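Local coordinates for alpha-1,3-glucanase (Streptomyces thermodiastaticus, PDB 7C7D), which probably hydrolyses alpha-1,3-glucan from within the chain, as an endo-acting glycoside hydrolase of family GH87, at residues Pro252-Ser266 against Phe276-Asp290. Numbering follows the deposited sequence.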
loop_
_atom_site.group_PDB
_atom_site.type_symbol
_atom_site.label_atom_id
_atom_site.label_comp_id
_atom_site.label_asym_id
_atom_site.label_seq_id
_atom_site.Cartn_x
_atom_site.Cartn_y
_atom_site.Cartn_z
ATOM N N PRO A 252 -5.785 -24.164 3.934
ATOM C CA PRO A 252 -5.359 -23.161 4.908
ATOM C C PRO A 252 -5.028 -23.796 6.243
ATOM O O PRO A 252 -5.450 -24.916 6.541
ATOM C CB PRO A 252 -6.616 -22.320 5.076
ATOM C CG PRO A 252 -7.732 -23.321 4.956
ATOM C CD PRO A 252 -7.247 -24.366 3.962
ATOM N N LEU A 253 -4.263 -23.069 7.047
ATOM C CA LEU A 253 -4.145 -23.360 8.464
ATOM C C LEU A 253 -5.278 -22.663 9.201
ATOM O O LEU A 253 -5.577 -21.492 8.937
ATOM C CB LEU A 253 -2.803 -22.865 9.006
ATOM C CG LEU A 253 -1.551 -23.477 8.373
ATOM C CD1 LEU A 253 -0.285 -22.757 8.818
ATOM C CD2 LEU A 253 -1.453 -24.962 8.693
ATOM N N SER A 254 -5.917 -23.389 10.107
ATOM C CA SER A 254 -6.895 -22.842 11.030
ATOM C C SER A 254 -6.557 -23.350 12.429
ATOM O O SER A 254 -5.635 -24.150 12.616
ATOM C CB SER A 254 -8.320 -23.197 10.589
ATOM O OG SER A 254 -8.516 -24.596 10.649
ATOM N N GLY A 255 -7.305 -22.901 13.429
ATOM C CA GLY A 255 -6.882 -23.203 14.783
ATOM C C GLY A 255 -5.520 -22.648 15.132
ATOM O O GLY A 255 -4.855 -23.164 16.033
ATOM N N VAL A 256 -5.073 -21.611 14.429
ATOM C CA VAL A 256 -3.823 -20.946 14.771
ATOM C C VAL A 256 -4.098 -20.044 15.970
ATOM O O VAL A 256 -4.758 -19.010 15.846
ATOM C CB VAL A 256 -3.249 -20.163 13.585
ATOM C CG1 VAL A 256 -1.887 -19.605 13.943
ATOM C CG2 VAL A 256 -3.140 -21.060 12.349
ATOM N N GLN A 257 -3.634 -20.471 17.143
ATOM C CA GLN A 257 -3.761 -19.720 18.382
ATOM C C GLN A 257 -2.636 -20.154 19.305
ATOM O O GLN A 257 -2.085 -21.247 19.159
ATOM C CB GLN A 257 -5.122 -19.937 19.059
ATOM C CG GLN A 257 -5.472 -21.397 19.362
ATOM C CD GLN A 257 -6.926 -21.580 19.802
ATOM O OE1 GLN A 257 -7.827 -20.875 19.332
ATOM N NE2 GLN A 257 -7.158 -22.527 20.705
ATOM N N ASN A 258 -2.293 -19.277 20.249
ATOM C CA ASN A 258 -1.347 -19.600 21.319
ATOM C C ASN A 258 -0.041 -20.162 20.770
ATOM O O ASN A 258 0.448 -21.205 21.208
ATOM C CB ASN A 258 -1.963 -20.558 22.342
ATOM C CG ASN A 258 -3.196 -19.990 23.000
ATOM O OD1 ASN A 258 -4.236 -20.643 23.069
ATOM N ND2 ASN A 258 -3.087 -18.768 23.494
ATOM N N VAL A 259 0.529 -19.467 19.788
ATOM C CA VAL A 259 1.714 -19.979 19.118
ATOM C C VAL A 259 2.446 -18.827 18.454
ATOM O O VAL A 259 1.833 -17.862 17.985
ATOM C CB VAL A 259 1.342 -21.096 18.107
ATOM C CG1 VAL A 259 0.665 -20.505 16.869
ATOM C CG2 VAL A 259 2.572 -21.917 17.734
ATOM N N THR A 260 3.766 -18.932 18.426
ATOM C CA THR A 260 4.617 -18.088 17.610
ATOM C C THR A 260 5.117 -18.936 16.452
ATOM O O THR A 260 5.629 -20.042 16.661
ATOM C CB THR A 260 5.801 -17.581 18.437
ATOM O OG1 THR A 260 5.324 -16.695 19.457
ATOM C CG2 THR A 260 6.810 -16.854 17.560
ATOM N N LEU A 261 4.910 -18.452 15.239
ATOM C CA LEU A 261 5.452 -19.075 14.039
ATOM C C LEU A 261 6.604 -18.190 13.588
ATOM O O LEU A 261 6.386 -17.065 13.124
ATOM C CB LEU A 261 4.371 -19.179 12.967
ATOM C CG LEU A 261 4.576 -20.092 11.763
ATOM C CD1 LEU A 261 5.055 -21.457 12.187
ATOM C CD2 LEU A 261 3.284 -20.211 10.975
ATOM N N GLN A 262 7.825 -18.687 13.747
ATOM C CA GLN A 262 9.020 -17.882 13.564
ATOM C C GLN A 262 9.945 -18.515 12.539
ATOM O O GLN A 262 10.336 -19.682 12.678
ATOM C CB GLN A 262 9.760 -17.730 14.886
ATOM C CG GLN A 262 11.056 -16.960 14.761
ATOM C CD GLN A 262 11.617 -16.570 16.102
ATOM O OE1 GLN A 262 10.965 -16.743 17.132
ATOM N NE2 GLN A 262 12.832 -16.039 16.105
ATOM N N GLY A 263 10.309 -17.729 11.525
ATOM C CA GLY A 263 11.321 -18.121 10.572
ATOM C C GLY A 263 12.683 -17.528 10.908
ATOM O O GLY A 263 12.874 -16.824 11.899
ATOM N N ALA A 264 13.643 -17.838 10.043
ATOM C CA ALA A 264 15.015 -17.365 10.172
ATOM C C ALA A 264 15.222 -16.000 9.536
ATOM O O ALA A 264 16.361 -15.508 9.503
ATOM C CB ALA A 264 15.973 -18.377 9.536
ATOM N N GLY A 265 14.150 -15.375 9.056
ATOM C CA GLY A 265 14.222 -14.165 8.264
ATOM C C GLY A 265 13.450 -14.350 6.977
ATOM O O GLY A 265 13.475 -15.432 6.385
ATOM N N SER A 266 12.758 -13.300 6.532
ATOM C CA SER A 266 11.883 -13.414 5.375
ATOM C C SER A 266 12.628 -13.626 4.062
ATOM O O SER A 266 11.978 -13.888 3.044
ATOM C CB SER A 266 10.993 -12.179 5.280
ATOM O OG SER A 266 11.784 -11.039 5.006
ATOM N N PHE A 276 -2.974 -19.051 3.242
ATOM C CA PHE A 276 -2.098 -19.504 4.317
ATOM C C PHE A 276 -2.845 -19.726 5.630
ATOM O O PHE A 276 -2.874 -20.846 6.152
ATOM C CB PHE A 276 -0.919 -18.539 4.478
ATOM C CG PHE A 276 0.050 -18.942 5.547
ATOM C CD1 PHE A 276 0.761 -20.128 5.453
ATOM C CD2 PHE A 276 0.239 -18.140 6.655
ATOM C CE1 PHE A 276 1.657 -20.495 6.441
ATOM C CE2 PHE A 276 1.130 -18.500 7.648
ATOM C CZ PHE A 276 1.841 -19.681 7.544
ATOM N N ILE A 277 -3.442 -18.673 6.191
ATOM C CA ILE A 277 -4.266 -18.779 7.391
ATOM C C ILE A 277 -5.668 -18.305 7.043
ATOM O O ILE A 277 -5.834 -17.225 6.469
ATOM C CB ILE A 277 -3.679 -17.969 8.563
ATOM C CG1 ILE A 277 -2.404 -18.642 9.079
ATOM C CG2 ILE A 277 -4.701 -17.812 9.687
ATOM C CD1 ILE A 277 -1.586 -17.758 10.024
ATOM N N ASP A 278 -6.671 -19.113 7.386
ATOM C CA ASP A 278 -8.063 -18.764 7.112
ATOM C C ASP A 278 -8.899 -19.310 8.261
ATOM O O ASP A 278 -9.106 -20.526 8.366
ATOM C CB ASP A 278 -8.493 -19.350 5.766
ATOM C CG ASP A 278 -9.852 -18.853 5.297
ATOM O OD1 ASP A 278 -10.550 -18.157 6.064
ATOM O OD2 ASP A 278 -10.220 -19.163 4.143
ATOM N N GLN A 279 -9.364 -18.424 9.138
ATOM C CA GLN A 279 -10.108 -18.854 10.309
ATOM C C GLN A 279 -10.961 -17.694 10.786
ATOM O O GLN A 279 -10.515 -16.545 10.777
ATOM C CB GLN A 279 -9.159 -19.313 11.423
ATOM C CG GLN A 279 -8.101 -18.282 11.796
ATOM C CD GLN A 279 -7.046 -18.839 12.727
ATOM O OE1 GLN A 279 -6.780 -20.036 12.745
ATOM N NE2 GLN A 279 -6.446 -17.968 13.522
ATOM N N THR A 280 -12.190 -17.995 11.190
ATOM C CA THR A 280 -13.091 -16.935 11.618
ATOM C C THR A 280 -12.830 -16.494 13.044
ATOM O O THR A 280 -13.267 -15.407 13.435
ATOM C CB THR A 280 -14.547 -17.374 11.470
ATOM O OG1 THR A 280 -14.758 -18.573 12.225
ATOM C CG2 THR A 280 -14.889 -17.628 10.009
ATOM N N ASP A 281 -12.116 -17.297 13.824
ATOM C CA ASP A 281 -11.905 -16.961 15.217
ATOM C C ASP A 281 -10.653 -17.669 15.709
ATOM O O ASP A 281 -10.159 -18.609 15.082
ATOM C CB ASP A 281 -13.141 -17.315 16.046
ATOM C CG ASP A 281 -13.112 -16.705 17.421
ATOM O OD1 ASP A 281 -13.368 -17.445 18.389
ATOM O OD2 ASP A 281 -12.807 -15.496 17.540
ATOM N N SER A 282 -10.133 -17.178 16.828
ATOM C CA SER A 282 -8.906 -17.696 17.411
ATOM C C SER A 282 -8.814 -17.203 18.845
ATOM O O SER A 282 -9.236 -16.084 19.154
ATOM C CB SER A 282 -7.692 -17.196 16.620
ATOM O OG SER A 282 -6.486 -17.382 17.330
ATOM N N ALA A 283 -8.260 -18.047 19.719
ATOM C CA ALA A 283 -7.946 -17.611 21.072
ATOM C C ALA A 283 -6.875 -16.534 21.112
ATOM O O ALA A 283 -6.655 -15.942 22.172
ATOM C CB ALA A 283 -7.513 -18.808 21.917
ATOM N N GLY A 284 -6.199 -16.274 20.007
ATOM C CA GLY A 284 -5.238 -15.194 19.974
ATOM C C GLY A 284 -3.861 -15.625 20.428
ATOM O O GLY A 284 -3.508 -16.808 20.451
ATOM N N HIS A 285 -3.062 -14.623 20.794
ATOM C CA HIS A 285 -1.673 -14.842 21.181
ATOM C C HIS A 285 -0.917 -15.577 20.084
ATOM O O HIS A 285 -0.149 -16.510 20.332
ATOM C CB HIS A 285 -1.560 -15.499 22.555
ATOM C CG HIS A 285 -2.346 -14.777 23.598
ATOM N ND1 HIS A 285 -1.877 -13.644 24.226
ATOM C CD2 HIS A 285 -3.598 -14.980 24.073
ATOM C CE1 HIS A 285 -2.790 -13.202 25.073
ATOM N NE2 HIS A 285 -3.844 -13.994 24.999
ATOM N N VAL A 286 -1.163 -15.136 18.854
ATOM C CA VAL A 286 -0.480 -15.613 17.664
ATOM C C VAL A 286 0.581 -14.587 17.313
ATOM O O VAL A 286 0.289 -13.391 17.225
ATOM C CB VAL A 286 -1.464 -15.756 16.493
ATOM C CG1 VAL A 286 -0.708 -16.144 15.231
ATOM C CG2 VAL A 286 -2.552 -16.758 16.830
ATOM N N HIS A 287 1.807 -15.044 17.095
ATOM C CA HIS A 287 2.880 -14.158 16.660
ATOM C C HIS A 287 3.517 -14.735 15.408
ATOM O O HIS A 287 4.200 -15.759 15.473
ATOM C CB HIS A 287 3.885 -13.953 17.789
ATOM C CG HIS A 287 3.232 -13.508 19.053
ATOM N ND1 HIS A 287 2.785 -12.218 19.243
ATOM C CD2 HIS A 287 2.887 -14.194 20.168
ATOM C CE1 HIS A 287 2.215 -12.124 20.430
ATOM N NE2 HIS A 287 2.262 -13.309 21.010
ATOM N N LEU A 288 3.274 -14.092 14.266
ATOM C CA LEU A 288 3.876 -14.491 13.000
ATOM C C LEU A 288 5.094 -13.608 12.787
ATOM O O LEU A 288 4.975 -12.378 12.792
ATOM C CB LEU A 288 2.875 -14.334 11.853
ATOM C CG LEU A 288 1.507 -14.996 12.041
ATOM C CD1 LEU A 288 0.614 -14.773 10.817
ATOM C CD2 LEU A 288 1.668 -16.483 12.318
ATOM N N LYS A 289 6.268 -14.222 12.642
ATOM C CA LYS A 289 7.517 -13.469 12.659
ATOM C C LYS A 289 8.520 -14.013 11.656
ATOM O O LYS A 289 8.820 -15.210 11.657
ATOM C CB LYS A 289 8.197 -13.533 14.038
ATOM C CG LYS A 289 7.387 -13.064 15.223
ATOM C CD LYS A 289 8.236 -13.140 16.487
ATOM C CE LYS A 289 7.547 -12.463 17.654
ATOM N NZ LYS A 289 8.279 -12.651 18.942
ATOM N N ASP A 290 9.098 -13.109 10.867
ATOM C CA ASP A 290 10.376 -13.347 10.194
ATOM C C ASP A 290 10.325 -14.498 9.192
ATOM O O ASP A 290 11.251 -15.302 9.112
ATOM C CB ASP A 290 11.523 -13.539 11.194
ATOM C CG ASP A 290 11.577 -12.444 12.243
ATOM O OD1 ASP A 290 11.157 -11.306 11.949
ATOM O OD2 ASP A 290 12.054 -12.723 13.364
HETATM O O HOH W 1 -9.472 -21.267 14.443
HETATM O O HOH W 2 7.131 -14.630 20.300
HETATM O O HOH W 3 14.010 -14.887 13.521
HETATM O O HOH W 4 9.746 -15.139 19.676
#
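The side-chain amide of Gln279 stands in for a backbone peptide opposite Val256. Its OE1 accepts from Val256 N at 2.9 Å, on a lone pair in the carbonyl plane, while its NE2 gives one hydrogen to Val256 O at 3.1 Å and is also bonded to Ser312 O on the next turn. Glutamine suits this buried place because one flat group both accepts and donates. CG sits between the backbone N and carbonyl carbon of Gln279 (chi1 54°), and the extended chain beyond carries the amide to Val256. Ser282 OG also donates to Val256 O, at 2.8 Å, and accepts from Gly284 N in an ST turn, a double role that suits serine; the positive phi of Gly284 suits glycine. Gly255 N gives its hydrogen to a water held by Asp281 O. Gln257 OE1 takes Ala283 N at 2.9 Å, the donor lying above the carbonyl plane.

Beyond this turn, the axes of strands 259-263 and 286-289 lie 3° from parallel. Val259 N donates to His285 O, His287 N to Val259 O, Leu261 N to His287 O, Lys289 N to Leu261 O and Gly263 N to Lys289 O; Thr260 and Gln262 bond through their backbones to strand 238-242. Apolar Val259, Leu261, Val286 and Leu288 suit the inward face. Outside, water links Thr260 OG1 to Lys289 NZ, and His287 ND1 pairs with Ser318 OG. Such in-register parallel strands of successive coils characterise the right-handed parallel beta-helix of pectate lyase-like proteins.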